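Local atomic coordinates of ADP-ribosylating toxin CARDS (Mycoplasma pneumoniae, PDB entry 4TLV), a protein that transfers the ADP-ribosyl group from NAD+ to target proteins and acts as a vacuolating cytotoxin, the main virulence factor of its bacterium. Residues 41-52 and 227-235. Residues are numbered along the deposited sequence; the frame is centred on the assembly and turned at random.
Sequences STNFGRSYFIST and SLSFACPDW
S41 OG receives the backbone N-H of L228, the first residue of the short helix 228-231, at 2.9 Å with an N-H...O angle of 150°. S227 holds the N-cap position, but its own side chain makes no capping bond. The L228 amide is satisfied by the S41 hydroxyl. A water 2.7 Å from S41 OG also accepts weakly from the next amide, S229 N. S227 N is a donor to Q132 OE1. Deeper in the turn, A231 N and C232 N bond to the carbonyls of S227 and L228.

F44 is the main apolar residue of the contact. L228 CB sits 3.5 Å above the centre of one face of its ring, a CH-pi contact. CG anti to the backbone N (chi1 -177°) brings the ring under L228 CB, with its edge turned to W235. That edge meets the face of the five-membered ring of W235 in a T-shaped stack, with planes at 83°. C232 CB touches F44 CE2 at 4.1 Å. R46 NE and NH2 donate to N43 O and T42 O, both close to the guanidinium plane, and so brace the loop carrying F44.

Both segments belong to the pertussis toxin S1-like part of the chain. Residues 41-52 lie in the mono-ADP-ribosyltransferase domain, and 227-235 in the region inferred to form the NAD+-binding pocket. C232 continues into the disulfide with C249. Strand 49-53 is an outer strand of a three-stranded antiparallel sheet and pairs with strand 134-138.

From this strand, S51 OG lies 3.2 Å from S229 O, a weak bond, and not a settled one, since the hydroxyl proton has another acceptor within reach. S51 CB packs at 3.6 Å on F230 CE1. T52 OG1 is hydrogen-bonded to W135 O.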
loop_
_atom_site.group_PDB
_atom_site.type_symbol
_atom_site.label_atom_id
_atom_site.label_comp_id
_atom_site.label_asym_id
_atom_site.label_seq_id
_atom_site.Cartn_x
_atom_site.Cartn_y
_atom_site.Cartn_z
ATOM N N SER A 41 13.479 7.911 -10.580
ATOM C CA SER A 41 14.156 7.419 -11.784
ATOM C C SER A 41 14.793 8.550 -12.608
ATOM O O SER A 41 14.785 8.514 -13.836
ATOM C CB SER A 41 13.218 6.590 -12.674
ATOM O OG SER A 41 12.633 5.495 -11.963
ATOM N N THR A 42 15.333 9.551 -11.921
ATOM C CA THR A 42 15.997 10.674 -12.581
ATOM C C THR A 42 17.242 10.216 -13.335
ATOM O O THR A 42 18.102 9.550 -12.758
ATOM C CB THR A 42 16.452 11.715 -11.557
ATOM O OG1 THR A 42 15.353 12.046 -10.711
ATOM C CG2 THR A 42 16.971 12.986 -12.264
ATOM N N ASN A 43 17.351 10.599 -14.609
ATOM C CA ASN A 43 18.500 10.203 -15.436
ATOM C C ASN A 43 18.854 8.748 -15.161
ATOM O O ASN A 43 19.991 8.430 -14.792
ATOM C CB ASN A 43 19.727 11.079 -15.140
ATOM C CG ASN A 43 19.487 12.553 -15.419
ATOM O OD1 ASN A 43 18.655 12.845 -16.411
ATOM N ND2 ASN A 43 20.048 13.423 -14.745
ATOM N N PHE A 44 17.869 7.874 -15.356
ATOM C CA PHE A 44 17.921 6.494 -14.892
ATOM C C PHE A 44 19.134 5.723 -15.385
ATOM O O PHE A 44 19.535 5.828 -16.552
ATOM C CB PHE A 44 16.642 5.761 -15.328
ATOM C CG PHE A 44 16.557 4.348 -14.844
ATOM C CD1 PHE A 44 16.313 4.079 -13.500
ATOM C CD2 PHE A 44 16.703 3.287 -15.725
ATOM C CE1 PHE A 44 16.216 2.759 -13.046
ATOM C CE2 PHE A 44 16.609 1.967 -15.273
ATOM C CZ PHE A 44 16.369 1.709 -13.936
ATOM N N GLY A 45 19.710 4.930 -14.491
ATOM C CA GLY A 45 20.741 3.997 -14.896
ATOM C C GLY A 45 22.013 4.112 -14.091
ATOM O O GLY A 45 22.978 3.422 -14.399
ATOM N N ARG A 46 22.021 4.969 -13.071
ATOM C CA ARG A 46 23.247 5.195 -12.280
ATOM C C ARG A 46 23.113 4.819 -10.805
ATOM O O ARG A 46 24.087 4.922 -10.058
ATOM C CB ARG A 46 23.661 6.673 -12.320
ATOM C CG ARG A 46 23.945 7.268 -13.698
ATOM C CD ARG A 46 23.768 8.799 -13.649
ATOM N NE ARG A 46 22.428 9.156 -13.186
ATOM C CZ ARG A 46 22.151 9.908 -12.119
ATOM N NH1 ARG A 46 23.123 10.432 -11.385
ATOM N NH2 ARG A 46 20.883 10.153 -11.798
ATOM N N SER A 47 21.924 4.409 -10.370
ATOM C CA SER A 47 21.715 4.199 -8.934
ATOM C C SER A 47 22.508 3.040 -8.322
ATOM O O SER A 47 22.695 1.981 -8.935
ATOM C CB SER A 47 20.234 4.012 -8.597
ATOM O OG SER A 47 20.061 3.998 -7.187
ATOM N N TYR A 48 22.956 3.259 -7.087
ATOM C CA TYR A 48 23.637 2.241 -6.299
ATOM C C TYR A 48 22.605 1.362 -5.609
ATOM O O TYR A 48 22.946 0.350 -5.052
ATOM C CB TYR A 48 24.469 2.922 -5.209
ATOM C CG TYR A 48 25.386 2.005 -4.433
ATOM C CD1 TYR A 48 26.452 1.358 -5.063
ATOM C CD2 TYR A 48 25.228 1.833 -3.059
ATOM C CE1 TYR A 48 27.303 0.540 -4.359
ATOM C CE2 TYR A 48 26.085 1.019 -2.337
ATOM C CZ TYR A 48 27.118 0.369 -2.991
ATOM O OH TYR A 48 27.963 -0.449 -2.274
ATOM N N PHE A 49 21.337 1.775 -5.645
ATOM C CA PHE A 49 20.298 1.067 -4.917
ATOM C C PHE A 49 19.634 0.024 -5.812
ATOM O O PHE A 49 19.343 0.311 -6.972
ATOM C CB PHE A 49 19.233 2.054 -4.434
ATOM C CG PHE A 49 19.765 3.127 -3.509
ATOM C CD1 PHE A 49 20.807 2.848 -2.628
ATOM C CD2 PHE A 49 19.218 4.408 -3.513
ATOM C CE1 PHE A 49 21.304 3.824 -1.763
ATOM C CE2 PHE A 49 19.701 5.390 -2.644
ATOM C CZ PHE A 49 20.764 5.087 -1.765
ATOM N N ILE A 50 19.375 -1.166 -5.268
ATOM C CA ILE A 50 18.644 -2.203 -6.017
ATOM C C ILE A 50 17.239 -2.384 -5.439
ATOM O O ILE A 50 17.077 -2.541 -4.234
ATOM C CB ILE A 50 19.373 -3.546 -5.983
ATOM C CG1 ILE A 50 20.750 -3.423 -6.647
ATOM C CG2 ILE A 50 18.565 -4.632 -6.703
ATOM C CD1 ILE A 50 21.591 -4.696 -6.502
ATOM N N SER A 51 16.225 -2.376 -6.302
ATOM C CA SER A 51 14.837 -2.442 -5.832
ATOM C C SER A 51 14.320 -3.859 -5.620
ATOM O O SER A 51 14.620 -4.778 -6.389
ATOM C CB SER A 51 13.905 -1.715 -6.808
ATOM O OG SER A 51 14.038 -2.300 -8.102
ATOM N N THR A 52 13.538 -4.015 -4.558
ATOM C CA THR A 52 12.808 -5.241 -4.280
ATOM C C THR A 52 11.481 -4.812 -3.663
ATOM O O THR A 52 11.281 -3.646 -3.327
ATOM C CB THR A 52 13.530 -6.139 -3.233
ATOM O OG1 THR A 52 13.481 -5.496 -1.947
ATOM C CG2 THR A 52 14.995 -6.416 -3.623
ATOM N N SER A 227 8.313 2.864 -11.057
ATOM C CA SER A 227 9.654 3.403 -11.287
ATOM C C SER A 227 10.375 2.513 -12.281
ATOM O O SER A 227 10.070 1.323 -12.424
ATOM C CB SER A 227 10.471 3.525 -10.001
ATOM O OG SER A 227 10.474 2.308 -9.312
ATOM N N LEU A 228 11.345 3.088 -12.969
ATOM C CA LEU A 228 12.121 2.313 -13.924
ATOM C C LEU A 228 12.953 1.208 -13.254
ATOM O O LEU A 228 13.301 0.213 -13.891
ATOM C CB LEU A 228 12.996 3.239 -14.775
ATOM C CG LEU A 228 12.259 3.971 -15.915
ATOM C CD1 LEU A 228 11.094 4.845 -15.430
ATOM C CD2 LEU A 228 13.258 4.794 -16.737
ATOM N N SER A 229 13.264 1.351 -11.972
ATOM C CA SER A 229 14.056 0.356 -11.306
ATOM C C SER A 229 13.160 -1.004 -11.255
ATOM O O SER A 229 13.708 -2.099 -11.261
ATOM C CB SER A 229 14.518 0.747 -9.901
ATOM O OG SER A 229 13.401 1.055 -9.079
ATOM N N PHE A 230 11.837 -0.859 -11.199
ATOM C CA PHE A 230 10.933 -2.007 -11.274
ATOM C C PHE A 230 10.694 -2.446 -12.733
ATOM O O PHE A 230 10.816 -3.632 -13.068
ATOM C CB PHE A 230 9.584 -1.692 -10.598
ATOM C CG PHE A 230 9.601 -1.851 -9.093
ATOM C CD1 PHE A 230 10.292 -0.951 -8.288
ATOM C CD2 PHE A 230 8.925 -2.892 -8.482
ATOM C CE1 PHE A 230 10.333 -1.103 -6.900
ATOM C CE2 PHE A 230 8.952 -3.047 -7.085
ATOM C CZ PHE A 230 9.665 -2.157 -6.297
ATOM N N ALA A 231 10.343 -1.490 -13.589
ATOM C CA ALA A 231 9.908 -1.809 -14.964
ATOM C C ALA A 231 11.044 -2.173 -15.932
ATOM O O ALA A 231 10.795 -2.787 -16.980
ATOM C CB ALA A 231 9.096 -0.674 -15.533
ATOM N N CYS A 232 12.271 -1.769 -15.602
ATOM C CA CYS A 232 13.431 -2.058 -16.454
ATOM C C CYS A 232 14.499 -2.768 -15.627
ATOM O O CYS A 232 15.580 -2.225 -15.423
ATOM C CB CYS A 232 14.026 -0.765 -17.017
ATOM S SG CYS A 232 12.856 0.511 -17.510
ATOM N N PRO A 233 14.197 -3.989 -15.151
ATOM C CA PRO A 233 15.046 -4.657 -14.154
ATOM C C PRO A 233 16.424 -5.007 -14.698
ATOM O O PRO A 233 17.324 -5.248 -13.910
ATOM C CB PRO A 233 14.298 -5.953 -13.826
ATOM C CG PRO A 233 13.207 -6.083 -14.848
ATOM C CD PRO A 233 13.007 -4.772 -15.529
ATOM N N ASP A 234 16.579 -5.015 -16.017
ATOM C CA ASP A 234 17.853 -5.388 -16.619
ATOM C C ASP A 234 18.402 -4.326 -17.569
ATOM O O ASP A 234 19.101 -4.626 -18.536
ATOM C CB ASP A 234 17.704 -6.743 -17.292
ATOM C CG ASP A 234 17.241 -7.789 -16.314
ATOM O OD1 ASP A 234 18.052 -8.154 -15.452
ATOM O OD2 ASP A 234 16.063 -8.185 -16.360
ATOM N N TRP A 235 18.088 -3.081 -17.253
ATOM C CA TRP A 235 18.574 -1.921 -17.982
ATOM C C TRP A 235 20.081 -1.991 -18.255
ATOM O O TRP A 235 20.861 -2.278 -17.353
ATOM C CB TRP A 235 18.270 -0.671 -17.160
ATOM C CG TRP A 235 18.736 0.596 -17.773
ATOM C CD1 TRP A 235 19.980 1.140 -17.682
ATOM C CD2 TRP A 235 17.956 1.493 -18.560
ATOM N NE1 TRP A 235 20.026 2.327 -18.367
ATOM C CE2 TRP A 235 18.792 2.568 -18.914
ATOM C CE3 TRP A 235 16.624 1.503 -18.986
ATOM C CZ2 TRP A 235 18.348 3.636 -19.682
ATOM C CZ3 TRP A 235 16.180 2.567 -19.750
ATOM C CH2 TRP A 235 17.039 3.622 -20.088
HETATM O O HOH W 1 14.334 4.180 -10.386
#